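Local coordinates for A rubisco-like protein (Burkholderia fungorum, PDB 3NWR) that is of unknown function but, belonging to the rubisco large-chain family, probably catalyses an enolate-type reaction rather than carbon fixation, at residues L107-A111 with L307-S311; I262-F267 with Y304-W308; V127-L132 with L297-A303; I103-L107 with Y138-F142. One frame throughout, in Å; residues are numbered along the deposited sequence.

Interaction 1 of 4, residues L107-A111 with L307-S311; sequences LPTLA and LWRLS
Leu-107 spreads its two methyls over the backbone and side chains of residues 307-311, both lying near Leu-307 O. CD1 rests 3.6 Å from Leu-307 O and also touches Leu-310 CD1, while CD2 also meets Ser-311, lying 3.9 Å from Ser-311 CB. Setting CG opposite the backbone N (chi1 -175°) aims this fork toward residues 307-311. One turn later Leu-110 adds its CD2, 3.7 Å from Leu-307 CD2 and equally near Leu-310 CD1. Its side chain passes that of Leu-310 at roughly a right angle. The three-residue spacing of both leucine pairs, 107 with 110 and 307 with 310, brings the two leucines of each pair to the same side. Ala-111, with only a methyl to offer, makes a looser touch, its CB 4.4 Å from Leu-307 CD1.

No hydrogen bond crosses the contact; Ser-311 turns its hydroxyl back on its own segment. Ser-311 OG donates to Trp-308 O over 2.7 Å, approaching in the carbonyl plane, and the same oxygen also accepts from Ser-311 N. A small residue that can bond back to the preceding turn thus suits this place beside Leu-107 CD2.

Leu-134 backs Leu-310 and Ile-103 backs Leu-110, whereas Phe-267, at the start of helix 267-276, lies against both Leu-107 and Leu-307. Helix 107-114 of the N-terminal domain therefore packs against both barrel helices, 301-309 and 267-276, with Ala-111 also meeting Trp-264 of the second subunit.

Interaction 2 of 4, residues I262-F267 with Y304-W308; sequences INWCGF and YQTLW
The indole of Trp-308 is clamped between an aliphatic and an aromatic side chain, Ile-262 over one face and Phe-267 over the other. Ile-262 CB sits 3.5 Å from the centroid of the six-membered ring, almost on its normal, which makes a well-placed CH-pi contact. Its CG1 lies between the backbone N and the carbonyl carbon (chi1 49°), which lets CD1 run along the same face to the five-membered ring. CD1 ends 3.7 Å from Trp-308 CD2. On the far side the Phe-267 ring and the six-membered ring have centroids 4.1 Å apart and planes inclined by 31°, so the rings meet obliquely.

Both helices belong to the (beta/alpha)8 barrel: helix 262-265 directly follows strand 257-261, and helix 301-309 lies in the crossover from strand 280-284 to strand 315-319. Gly-266 separates helices 262-265 and 267-276 with a positive phi. At its backbone angles a CB would be jammed against the carbonyl O of Cys-265, which by itself calls for glycine, and the bend probably helps bring Phe-267 round to the indole.

Beyond this clamp, Tyr-304 OH donates to Asn-263 OD1 over 2.7 Å, reaching the oxygen from the flank of its C=O bond. The amide and ring planes are 47° apart, and Asn-263 ND2 is bonded to Asn-286 O, which helps fix the amide's rotation. The Tyr-304 ring is also edge-to-face with Trp-308 in its own helix. Phe-267 CZ meets Leu-307 CB at 3.7 Å, and the Phe-267 side chain additionally packs against Trp-264 of the second subunit.

Interaction 3 of 4, residues V127-L132 with L297-A303; sequences VRLLSL and LGMSFQA
Arg-128 NE gives Ser-300 OG a short, almost straight hydrogen bond, 2.8 Å long with an N-H...O angle of 170°, and the hydroxyl lies in the guanidinium plane. The bond flanks the end of a short parallel beta pairing of residues 127-129 with 297-299, which joins the edge strand of the N-terminal antiparallel sheet to the chain leading into barrel helix 301-309. Arginine suits the site because its long chain, extended from CG to NE, runs past the neighbouring backbone to the hydroxyl. NH1 adds a weak bond to Leu-297 O and has a firmer partner in Ser-292 O.

The backbone bonds follow. Leu-129 N donates to Gly-298 O over 2.9 Å, and Ser-300 N donates to Leu-129 O over 2.8 Å. Gly-298, with positive phi, lets the chain turn a corner here, and its carbonyl also accepts from Tyr-119 OH. Past Leu-130 and Ser-131, which form a classic beta bulge opposite Asp-18, the pairing is continued by a side chain. Gln-302 OE1 accepts from Leu-132 N at 2.9 Å, while Gln-302 NE2 donates to a water that in turn donates to Leu-132 O. The amide thus serves both backbone polar groups of Leu-132, directly and through solvent.

On the face opposite Arg-128, Leu-129 and Met-299 run alongside each other in the same direction, with Leu-129 CD2 4.0 Å from Met-299 CG. Ala-303, small enough for helix 301-309 to come close to the strand, also touches Leu-132 and puts its CB 3.6 Å from Leu-129 CG.

Interaction 4 of 4, residues I103-L107 with Y138-F142; sequences IDANL and YRARF
An inverse gamma turn centred on Ala-105 lies against the type I turn from Arg-139 to Phe-142, Ala-105 CA being 5.9 Å from Arg-141 CA. Tyr-138 OH donates to Asp-104 O over 2.7 Å, and the same carbonyl accepts a weak bond from Asn-106 N inside its own turn. A long, rigid tyrosine is suited to carrying a hydroxyl from the helix 136-139 to this loop. Arg-141 comes in from the other turn, its chain bent at CG-CD (chi3 65°), and NH2 meets Asp-104 OD1 at 2.8 Å in a salt bridge. The oxygen is met from above the carboxylate plane, 76° out of it, while it lies in the guanidinium plane.

Between these polar bonds Ala-105 is the apolar middle: its CB touches Arg-141 CB at 3.7 Å and lies over a face of the Phe-142 ring. Phe-142 CZ approaches Ala-105 CA at 3.6 Å, and Leu-107 N lies at the ring's edge. The Phe-142 rim in turn points CE2 at the centre of the Tyr-138 ring. A water donates to both Ala-105 O and Arg-141 O.

Asn-106 turns the other way, capping helix 107-114 through Thr-109 N and bonding Thr-237 of the second subunit. One neutral and one charged bond thus tie the loop at Asp-104, and with Arg-141 exposed, solvent probably screens the charge pair.

From the N terminus, the first loop to close is interaction 4, which joins residues 103-107 to 138-142 around strand 126-133. Interaction 1 shares Leu-107 with it but runs on to residues 307-311, so interaction 3 is nested inside its long loop. Interaction 3 crosses both interaction 4, whose shorter loop contains strand 126-133, and interaction 2. The latter, in series with interaction 4, closes a shorter loop inside the barrel from residues 262-267 to 304-308, holding strand 280-284. Helix 301-309 is common to interactions 1, 2 and 3, uniting the N-terminal sheet and helix 107-114 with the barrel; Phe-267 touches Leu-107 and Ala-111, and Leu-132 touches Leu-307, so these three are in contact.

Interaction 1 of 4, residues L107-A111 with L307-S311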
loop_
_atom_site.group_PDB
_atom_site.type_symbol
_atom_site.label_atom_id
_atom_site.label_comp_id
_atom_site.label_asym_id
_atom_site.label_seq_id
_atom_site.Cartn_x
_atom_site.Cartn_y
_atom_site.Cartn_z
ATOM N N LEU A 107 6.819 -9.536 -8.545
ATOM C CA LEU A 107 5.554 -9.266 -7.864
ATOM C C LEU A 107 5.249 -7.774 -7.698
ATOM O O LEU A 107 4.164 -7.325 -8.079
ATOM C CB LEU A 107 5.494 -10.004 -6.525
ATOM C CG LEU A 107 4.175 -9.904 -5.750
ATOM C CD1 LEU A 107 2.952 -10.174 -6.638
ATOM C CD2 LEU A 107 4.196 -10.873 -4.567
ATOM N N PRO A 108 6.186 -6.990 -7.138
ATOM C CA PRO A 108 5.830 -5.566 -7.010
ATOM C C PRO A 108 5.678 -4.832 -8.354
ATOM O O PRO A 108 4.879 -3.903 -8.451
ATOM C CB PRO A 108 6.962 -4.994 -6.147
ATOM C CG PRO A 108 8.137 -5.932 -6.380
ATOM C CD PRO A 108 7.496 -7.301 -6.529
ATOM N N THR A 109 6.406 -5.236 -9.388
ATOM C CA THR A 109 6.187 -4.617 -10.692
ATOM C C THR A 109 4.897 -5.101 -11.356
ATOM O O THR A 109 4.263 -4.353 -12.095
ATOM C CB THR A 109 7.422 -4.739 -11.595
ATOM O OG1 THR A 109 8.512 -4.104 -10.928
ATOM C CG2 THR A 109 7.187 -4.048 -12.943
ATOM N N LEU A 110 4.476 -6.325 -11.045
ATOM C CA LEU A 110 3.149 -6.773 -11.457
ATOM C C LEU A 110 2.103 -5.811 -10.885
ATOM O O LEU A 110 1.207 -5.358 -11.598
ATOM C CB LEU A 110 2.903 -8.208 -10.978
ATOM C CG LEU A 110 1.482 -8.740 -11.156
ATOM C CD1 LEU A 110 1.061 -8.641 -12.610
ATOM C CD2 LEU A 110 1.344 -10.176 -10.651
ATOM N N ALA A 111 2.230 -5.477 -9.604
ATOM C CA ALA A 111 1.304 -4.511 -9.004
ATOM C C ALA A 111 1.402 -3.127 -9.657
ATOM O O ALA A 111 0.388 -2.458 -9.858
ATOM C CB ALA A 111 1.515 -4.413 -7.495
ATOM N N LEU A 307 -2.677 -11.007 -5.721
ATOM C CA LEU A 307 -1.330 -10.468 -5.583
ATOM C C LEU A 307 -0.683 -10.935 -4.289
ATOM O O LEU A 307 0.461 -11.391 -4.291
ATOM C CB LEU A 307 -1.363 -8.947 -5.632
ATOM C CG LEU A 307 -1.848 -8.355 -6.950
ATOM C CD1 LEU A 307 -2.035 -6.862 -6.763
ATOM C CD2 LEU A 307 -0.844 -8.647 -8.055
ATOM N N TRP A 308 -1.409 -10.838 -3.180
ATOM C CA TRP A 308 -0.832 -11.265 -1.904
ATOM C C TRP A 308 -0.518 -12.758 -1.832
ATOM O O TRP A 308 0.476 -13.158 -1.247
ATOM C CB TRP A 308 -1.653 -10.745 -0.706
ATOM C CG TRP A 308 -1.235 -9.351 -0.448
ATOM C CD1 TRP A 308 -1.923 -8.192 -0.730
ATOM C CD2 TRP A 308 0.039 -8.955 0.035
ATOM N NE1 TRP A 308 -1.144 -7.097 -0.408
ATOM C CE2 TRP A 308 0.063 -7.547 0.067
ATOM C CE3 TRP A 308 1.165 -9.664 0.472
ATOM C CZ2 TRP A 308 1.179 -6.833 0.516
ATOM C CZ3 TRP A 308 2.261 -8.959 0.906
ATOM C CH2 TRP A 308 2.265 -7.556 0.923
ATOM N N ARG A 309 -1.350 -13.585 -2.457
ATOM C CA ARG A 309 -1.078 -15.013 -2.432
ATOM C C ARG A 309 0.206 -15.365 -3.193
ATOM O O ARG A 309 0.863 -16.359 -2.879
ATOM C CB ARG A 309 -2.292 -15.784 -2.937
ATOM C CG ARG A 309 -3.346 -15.922 -1.847
ATOM C CD ARG A 309 -4.693 -16.384 -2.375
ATOM N NE ARG A 309 -4.648 -17.739 -2.913
ATOM C CZ ARG A 309 -5.721 -18.371 -3.372
ATOM N NH1 ARG A 309 -5.615 -19.608 -3.850
ATOM N NH2 ARG A 309 -6.908 -17.761 -3.348
ATOM N N LEU A 310 0.586 -14.537 -4.161
ATOM C CA LEU A 310 1.852 -14.751 -4.870
ATOM C C LEU A 310 3.073 -14.588 -3.962
ATOM O O LEU A 310 4.169 -15.047 -4.306
ATOM C CB LEU A 310 1.976 -13.839 -6.098
ATOM C CG LEU A 310 0.879 -14.015 -7.154
ATOM C CD1 LEU A 310 1.018 -12.977 -8.271
ATOM C CD2 LEU A 310 0.896 -15.429 -7.738
ATOM N N SER A 311 2.905 -13.934 -2.814
ATOM C CA SER A 311 4.018 -13.807 -1.864
ATOM C C SER A 311 4.137 -15.013 -0.942
ATOM O O SER A 311 5.100 -15.132 -0.181
ATOM C CB SER A 311 3.891 -12.540 -1.017
ATOM O OG SER A 311 2.849 -12.675 -0.067
#

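Interaction 2 of 4, residues I262-F267 with Y304-W308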
loop_
_atom_site.group_PDB
_atom_site.type_symbol
_atom_site.label_atom_id
_atom_site.label_comp_id
_atom_site.label_asym_id
_atom_site.label_seq_id
_atom_site.Cartn_x
_atom_site.Cartn_y
_atom_site.Cartn_z
ATOM N N ILE A 262 0.800 -6.870 6.058
ATOM C CA ILE A 262 1.271 -6.978 4.677
ATOM C C ILE A 262 1.357 -5.664 3.901
ATOM O O ILE A 262 2.307 -5.448 3.161
ATOM C CB ILE A 262 0.453 -8.009 3.876
ATOM C CG1 ILE A 262 -1.057 -7.772 4.053
ATOM C CG2 ILE A 262 0.839 -9.422 4.328
ATOM C CD1 ILE A 262 -1.953 -8.616 3.100
ATOM N N ASN A 263 0.359 -4.793 4.040
ATOM C CA ASN A 263 0.361 -3.580 3.233
ATOM C C ASN A 263 1.576 -2.699 3.503
ATOM O O ASN A 263 2.117 -2.079 2.591
ATOM C CB ASN A 263 -0.916 -2.781 3.440
ATOM C CG ASN A 263 -2.132 -3.531 2.973
ATOM O OD1 ASN A 263 -2.128 -4.119 1.877
ATOM N ND2 ASN A 263 -3.174 -3.550 3.801
ATOM N N TRP A 264 2.000 -2.666 4.760
ATOM C CA TRP A 264 3.077 -1.771 5.154
ATOM C C TRP A 264 4.433 -2.444 5.033
ATOM O O TRP A 264 5.457 -1.778 4.848
ATOM C CB TRP A 264 2.829 -1.276 6.581
ATOM C CG TRP A 264 1.402 -0.852 6.802
ATOM C CD1 TRP A 264 0.558 -1.300 7.771
ATOM C CD2 TRP A 264 0.649 0.083 6.012
ATOM N NE1 TRP A 264 -0.670 -0.693 7.645
ATOM C CE2 TRP A 264 -0.641 0.161 6.577
ATOM C CE3 TRP A 264 0.943 0.866 4.895
ATOM C CZ2 TRP A 264 -1.635 0.989 6.056
ATOM C CZ3 TRP A 264 -0.056 1.691 4.376
ATOM C CH2 TRP A 264 -1.317 1.747 4.966
ATOM N N CYS A 265 4.441 -3.766 5.116
ATOM C CA CYS A 265 5.653 -4.544 4.872
ATOM C C CYS A 265 5.999 -4.536 3.390
ATOM O O CYS A 265 7.168 -4.334 3.022
ATOM C CB CYS A 265 5.468 -5.978 5.364
ATOM S SG CYS A 265 5.429 -6.124 7.171
ATOM N N GLY A 266 4.981 -4.734 2.545
ATOM C CA GLY A 266 5.162 -4.738 1.101
ATOM C C GLY A 266 5.430 -6.094 0.477
ATOM O O GLY A 266 5.974 -6.995 1.126
ATOM N N PHE A 267 5.064 -6.234 -0.795
ATOM C CA PHE A 267 5.298 -7.494 -1.498
ATOM C C PHE A 267 6.779 -7.874 -1.469
ATOM O O PHE A 267 7.115 -9.042 -1.308
ATOM C CB PHE A 267 4.847 -7.403 -2.959
ATOM C CG PHE A 267 3.370 -7.144 -3.145
ATOM C CD1 PHE A 267 2.435 -8.103 -2.768
ATOM C CD2 PHE A 267 2.918 -5.958 -3.720
ATOM C CE1 PHE A 267 1.063 -7.888 -2.948
ATOM C CE2 PHE A 267 1.552 -5.724 -3.916
ATOM C CZ PHE A 267 0.617 -6.697 -3.530
ATOM N N TYR A 304 -6.715 -8.190 -5.006
ATOM C CA TYR A 304 -5.834 -7.977 -3.862
ATOM C C TYR A 304 -5.258 -9.300 -3.347
ATOM O O TYR A 304 -4.037 -9.440 -3.161
ATOM C CB TYR A 304 -6.639 -7.289 -2.759
ATOM C CG TYR A 304 -5.890 -6.961 -1.484
ATOM C CD1 TYR A 304 -4.966 -5.916 -1.439
ATOM C CD2 TYR A 304 -6.148 -7.670 -0.311
ATOM C CE1 TYR A 304 -4.294 -5.613 -0.247
ATOM C CE2 TYR A 304 -5.492 -7.369 0.874
ATOM C CZ TYR A 304 -4.576 -6.341 0.897
ATOM O OH TYR A 304 -3.948 -6.052 2.087
ATOM N N GLN A 305 -6.138 -10.270 -3.106
ATOM C CA GLN A 305 -5.722 -11.563 -2.558
ATOM C C GLN A 305 -4.924 -12.380 -3.573
ATOM O O GLN A 305 -4.082 -13.185 -3.195
ATOM C CB GLN A 305 -6.927 -12.350 -2.016
ATOM C CG GLN A 305 -7.941 -12.793 -3.077
ATOM C CD GLN A 305 -7.775 -14.242 -3.496
ATOM O OE1 GLN A 305 -7.575 -15.125 -2.660
ATOM N NE2 GLN A 305 -7.898 -14.499 -4.803
ATOM N N THR A 306 -5.175 -12.161 -4.863
ATOM C CA THR A 306 -4.331 -12.790 -5.878
ATOM C C THR A 306 -2.882 -12.326 -5.727
ATOM O O THR A 306 -1.963 -13.150 -5.603
ATOM C CB THR A 306 -4.823 -12.488 -7.299
ATOM O OG1 THR A 306 -6.123 -13.059 -7.489
ATOM C CG2 THR A 306 -3.861 -13.072 -8.325
ATOM N N LEU A 307 -2.677 -11.007 -5.721
ATOM C CA LEU A 307 -1.330 -10.468 -5.583
ATOM C C LEU A 307 -0.683 -10.935 -4.289
ATOM O O LEU A 307 0.461 -11.391 -4.291
ATOM C CB LEU A 307 -1.363 -8.947 -5.632
ATOM C CG LEU A 307 -1.848 -8.355 -6.950
ATOM C CD1 LEU A 307 -2.035 -6.862 -6.763
ATOM C CD2 LEU A 307 -0.844 -8.647 -8.055
ATOM N N TRP A 308 -1.409 -10.838 -3.180
ATOM C CA TRP A 308 -0.832 -11.265 -1.904
ATOM C C TRP A 308 -0.518 -12.758 -1.832
ATOM O O TRP A 308 0.476 -13.158 -1.247
ATOM C CB TRP A 308 -1.653 -10.745 -0.706
ATOM C CG TRP A 308 -1.235 -9.351 -0.448
ATOM C CD1 TRP A 308 -1.923 -8.192 -0.730
ATOM C CD2 TRP A 308 0.039 -8.955 0.035
ATOM N NE1 TRP A 308 -1.144 -7.097 -0.408
ATOM C CE2 TRP A 308 0.063 -7.547 0.067
ATOM C CE3 TRP A 308 1.165 -9.664 0.472
ATOM C CZ2 TRP A 308 1.179 -6.833 0.516
ATOM C CZ3 TRP A 308 2.261 -8.959 0.906
ATOM C CH2 TRP A 308 2.265 -7.556 0.923
#

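Interaction 3 of 4, residues V127-L132 with L297-A303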
loop_
_atom_site.group_PDB
_atom_site.type_symbol
_atom_site.label_atom_id
_atom_site.label_comp_id
_atom_site.label_asym_id
_atom_site.label_seq_id
_atom_site.Cartn_x
_atom_site.Cartn_y
_atom_site.Cartn_z
ATOM N N VAL A 127 -11.753 4.416 -11.057
ATOM C CA VAL A 127 -11.022 3.259 -11.563
ATOM C C VAL A 127 -10.794 2.297 -10.410
ATOM O O VAL A 127 -10.207 2.670 -9.376
ATOM C CB VAL A 127 -9.641 3.605 -12.176
ATOM C CG1 VAL A 127 -8.881 2.338 -12.503
ATOM C CG2 VAL A 127 -9.787 4.438 -13.429
ATOM N N ARG A 128 -11.264 1.070 -10.589
ATOM C CA ARG A 128 -11.066 0.023 -9.600
ATOM C C ARG A 128 -10.660 -1.270 -10.275
ATOM O O ARG A 128 -11.300 -1.715 -11.229
ATOM C CB ARG A 128 -12.337 -0.201 -8.791
ATOM C CG ARG A 128 -12.193 -1.214 -7.643
ATOM C CD ARG A 128 -13.504 -1.281 -6.917
ATOM N NE ARG A 128 -13.576 -2.278 -5.858
ATOM C CZ ARG A 128 -13.611 -1.991 -4.563
ATOM N NH1 ARG A 128 -13.524 -0.730 -4.148
ATOM N NH2 ARG A 128 -13.734 -2.973 -3.687
ATOM N N LEU A 129 -9.586 -1.872 -9.776
ATOM C CA LEU A 129 -9.163 -3.181 -10.243
ATOM C C LEU A 129 -10.017 -4.226 -9.552
ATOM O O LEU A 129 -10.002 -4.330 -8.331
ATOM C CB LEU A 129 -7.693 -3.400 -9.899
ATOM C CG LEU A 129 -7.152 -4.803 -10.157
ATOM C CD1 LEU A 129 -7.240 -5.182 -11.630
ATOM C CD2 LEU A 129 -5.701 -4.923 -9.645
ATOM N N LEU A 130 -10.785 -4.981 -10.331
ATOM C CA LEU A 130 -11.734 -5.954 -9.782
ATOM C C LEU A 130 -11.145 -7.347 -9.590
ATOM O O LEU A 130 -11.383 -8.001 -8.571
ATOM C CB LEU A 130 -12.954 -6.076 -10.702
ATOM C CG LEU A 130 -13.643 -4.768 -11.074
ATOM C CD1 LEU A 130 -14.758 -5.039 -12.093
ATOM C CD2 LEU A 130 -14.191 -4.085 -9.833
ATOM N N SER A 131 -10.403 -7.823 -10.579
ATOM C CA SER A 131 -9.960 -9.205 -10.552
ATOM C C SER A 131 -8.779 -9.435 -11.482
ATOM O O SER A 131 -8.512 -8.630 -12.380
ATOM C CB SER A 131 -11.120 -10.140 -10.919
ATOM O OG SER A 131 -11.603 -9.825 -12.206
ATOM N N LEU A 132 -8.068 -10.536 -11.243
ATOM C CA LEU A 132 -6.912 -10.926 -12.045
ATOM C C LEU A 132 -7.036 -12.391 -12.419
ATOM O O LEU A 132 -7.569 -13.194 -11.648
ATOM C CB LEU A 132 -5.617 -10.747 -11.254
ATOM C CG LEU A 132 -5.244 -9.304 -10.918
ATOM C CD1 LEU A 132 -4.130 -9.278 -9.871
ATOM C CD2 LEU A 132 -4.820 -8.571 -12.171
ATOM N N LEU A 297 -13.106 3.124 -6.613
ATOM C CA LEU A 297 -11.660 3.286 -6.525
ATOM C C LEU A 297 -10.980 2.068 -5.931
ATOM O O LEU A 297 -11.565 1.356 -5.130
ATOM C CB LEU A 297 -11.338 4.509 -5.655
ATOM C CG LEU A 297 -9.889 4.985 -5.531
ATOM C CD1 LEU A 297 -9.348 5.405 -6.899
ATOM C CD2 LEU A 297 -9.793 6.148 -4.539
ATOM N N GLY A 298 -9.732 1.846 -6.323
ATOM C CA GLY A 298 -8.877 0.923 -5.598
ATOM C C GLY A 298 -8.876 -0.506 -6.107
ATOM O O GLY A 298 -8.714 -0.744 -7.302
ATOM N N MET A 299 -9.074 -1.458 -5.200
ATOM C CA MET A 299 -8.874 -2.858 -5.535
ATOM C C MET A 299 -9.890 -3.729 -4.813
ATOM O O MET A 299 -9.978 -3.696 -3.584
ATOM C CB MET A 299 -7.455 -3.273 -5.140
ATOM C CG MET A 299 -6.940 -4.482 -5.859
ATOM S SD MET A 299 -5.234 -4.822 -5.356
ATOM C CE MET A 299 -4.374 -3.318 -5.762
ATOM N N SER A 300 -10.671 -4.497 -5.572
ATOM C CA SER A 300 -11.544 -5.505 -4.968
ATOM C C SER A 300 -10.709 -6.659 -4.419
ATOM O O SER A 300 -9.545 -6.854 -4.807
ATOM C CB SER A 300 -12.542 -6.053 -5.990
ATOM O OG SER A 300 -13.332 -5.005 -6.523
ATOM N N PHE A 301 -11.302 -7.439 -3.526
ATOM C CA PHE A 301 -10.520 -8.443 -2.811
ATOM C C PHE A 301 -9.953 -9.518 -3.740
ATOM O O PHE A 301 -8.846 -9.984 -3.538
ATOM C CB PHE A 301 -11.340 -9.081 -1.680
ATOM C CG PHE A 301 -10.539 -9.981 -0.773
ATOM C CD1 PHE A 301 -9.772 -9.457 0.264
ATOM C CD2 PHE A 301 -10.574 -11.350 -0.951
ATOM C CE1 PHE A 301 -9.040 -10.308 1.109
ATOM C CE2 PHE A 301 -9.855 -12.200 -0.117
ATOM C CZ PHE A 301 -9.088 -11.673 0.917
ATOM N N GLN A 302 -10.706 -9.925 -4.758
ATOM C CA GLN A 302 -10.222 -10.992 -5.641
ATOM C C GLN A 302 -8.829 -10.666 -6.177
ATOM O O GLN A 302 -7.923 -11.511 -6.157
ATOM C CB GLN A 302 -11.200 -11.200 -6.801
ATOM C CG GLN A 302 -11.076 -12.532 -7.514
ATOM C CD GLN A 302 -9.810 -12.667 -8.329
ATOM O OE1 GLN A 302 -9.237 -11.681 -8.814
ATOM N NE2 GLN A 302 -9.351 -13.907 -8.480
ATOM N N ALA A 303 -8.666 -9.433 -6.651
ATOM C CA ALA A 303 -7.389 -8.991 -7.197
ATOM C C ALA A 303 -6.334 -8.861 -6.090
ATOM O O ALA A 303 -5.201 -9.333 -6.235
ATOM C CB ALA A 303 -7.553 -7.666 -7.936
HETATM O O HOH W 1 -6.705 -14.797 -9.537
#

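Interaction 4 of 4, residues I103-L107 with Y138-F142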
loop_
_atom_site.group_PDB
_atom_site.type_symbol
_atom_site.label_atom_id
_atom_site.label_comp_id
_atom_site.label_asym_id
_atom_site.label_seq_id
_atom_site.Cartn_x
_atom_site.Cartn_y
_atom_site.Cartn_z
ATOM N N ILE A 103 6.698 -8.218 -17.711
ATOM C CA ILE A 103 6.778 -8.201 -16.250
ATOM C C ILE A 103 7.760 -9.237 -15.711
ATOM O O ILE A 103 8.495 -8.988 -14.756
ATOM C CB ILE A 103 5.388 -8.482 -15.627
ATOM C CG1 ILE A 103 4.293 -7.683 -16.351
ATOM C CG2 ILE A 103 5.390 -8.198 -14.125
ATOM C CD1 ILE A 103 2.877 -8.038 -15.912
ATOM N N ASP A 104 7.758 -10.414 -16.327
ATOM C CA ASP A 104 8.367 -11.590 -15.721
ATOM C C ASP A 104 7.855 -11.810 -14.290
ATOM O O ASP A 104 6.791 -11.297 -13.941
ATOM C CB ASP A 104 9.891 -11.563 -15.821
ATOM C CG ASP A 104 10.401 -12.451 -16.950
ATOM O OD1 ASP A 104 9.578 -13.198 -17.532
ATOM O OD2 ASP A 104 11.607 -12.404 -17.267
ATOM N N ALA A 105 8.573 -12.588 -13.481
ATOM C CA ALA A 105 8.030 -13.015 -12.183
ATOM C C ALA A 105 8.353 -12.026 -11.075
ATOM O O ALA A 105 8.900 -12.386 -10.041
ATOM C CB ALA A 105 8.533 -14.412 -11.816
ATOM N N ASN A 106 7.984 -10.779 -11.313
ATOM C CA ASN A 106 8.322 -9.661 -10.449
ATOM C C ASN A 106 7.035 -9.149 -9.802
ATOM O O ASN A 106 6.248 -8.433 -10.437
ATOM C CB ASN A 106 8.965 -8.570 -11.319
ATOM C CG ASN A 106 9.564 -7.434 -10.503
ATOM O OD1 ASN A 106 8.874 -6.792 -9.708
ATOM N ND2 ASN A 106 10.854 -7.173 -10.706
ATOM N N LEU A 107 6.819 -9.536 -8.545
ATOM C CA LEU A 107 5.554 -9.266 -7.864
ATOM C C LEU A 107 5.249 -7.774 -7.698
ATOM O O LEU A 107 4.164 -7.325 -8.079
ATOM C CB LEU A 107 5.494 -10.004 -6.525
ATOM C CG LEU A 107 4.175 -9.904 -5.750
ATOM C CD1 LEU A 107 2.952 -10.174 -6.638
ATOM C CD2 LEU A 107 4.196 -10.873 -4.567
ATOM N N TYR A 138 2.666 -19.268 -14.833
ATOM C CA TYR A 138 3.160 -17.993 -14.317
ATOM C C TYR A 138 3.065 -17.968 -12.788
ATOM O O TYR A 138 4.020 -17.591 -12.098
ATOM C CB TYR A 138 2.360 -16.843 -14.930
ATOM C CG TYR A 138 2.845 -15.451 -14.593
ATOM C CD1 TYR A 138 4.139 -15.035 -14.911
ATOM C CD2 TYR A 138 1.987 -14.527 -13.996
ATOM C CE1 TYR A 138 4.571 -13.737 -14.620
ATOM C CE2 TYR A 138 2.412 -13.237 -13.698
ATOM C CZ TYR A 138 3.702 -12.853 -14.011
ATOM O OH TYR A 138 4.125 -11.568 -13.727
ATOM N N ARG A 139 1.921 -18.377 -12.257
ATOM C CA ARG A 139 1.738 -18.441 -10.804
ATOM C C ARG A 139 2.849 -19.249 -10.129
ATOM O O ARG A 139 3.322 -18.911 -9.040
ATOM C CB ARG A 139 0.365 -19.042 -10.481
ATOM C CG ARG A 139 -0.089 -18.898 -9.027
ATOM C CD ARG A 139 0.362 -20.072 -8.155
ATOM N NE ARG A 139 0.042 -19.830 -6.749
ATOM C CZ ARG A 139 0.839 -19.167 -5.919
ATOM N NH1 ARG A 139 2.006 -18.695 -6.356
ATOM N NH2 ARG A 139 0.480 -18.971 -4.653
ATOM N N ALA A 140 3.268 -20.318 -10.796
ATOM C CA ALA A 140 4.312 -21.194 -10.282
ATOM C C ALA A 140 5.659 -20.500 -10.084
ATOM O O ALA A 140 6.514 -21.013 -9.366
ATOM C CB ALA A 140 4.476 -22.414 -11.214
ATOM N N ARG A 141 5.850 -19.344 -10.716
ATOM C CA ARG A 141 7.124 -18.648 -10.652
ATOM C C ARG A 141 7.190 -17.723 -9.441
ATOM O O ARG A 141 8.202 -17.076 -9.199
ATOM C CB ARG A 141 7.372 -17.871 -11.947
ATOM C CG ARG A 141 7.464 -18.779 -13.171
ATOM C CD ARG A 141 7.321 -17.998 -14.472
ATOM N NE ARG A 141 8.422 -17.067 -14.691
ATOM C CZ ARG A 141 8.443 -16.142 -15.648
ATOM N NH1 ARG A 141 7.419 -16.010 -16.486
ATOM N NH2 ARG A 141 9.493 -15.340 -15.765
ATOM N N PHE A 142 6.105 -17.690 -8.675
ATOM C CA PHE A 142 6.086 -16.939 -7.423
ATOM C C PHE A 142 6.146 -17.908 -6.245
ATOM O O PHE A 142 6.703 -18.999 -6.375
ATOM C CB PHE A 142 4.855 -16.030 -7.384
ATOM C CG PHE A 142 4.836 -15.007 -8.494
ATOM C CD1 PHE A 142 5.323 -13.727 -8.283
ATOM C CD2 PHE A 142 4.359 -15.337 -9.751
ATOM C CE1 PHE A 142 5.313 -12.780 -9.306
ATOM C CE2 PHE A 142 4.341 -14.399 -10.789
ATOM C CZ PHE A 142 4.822 -13.112 -10.564
HETATM O O HOH W 2 8.926 -14.503 -8.148
#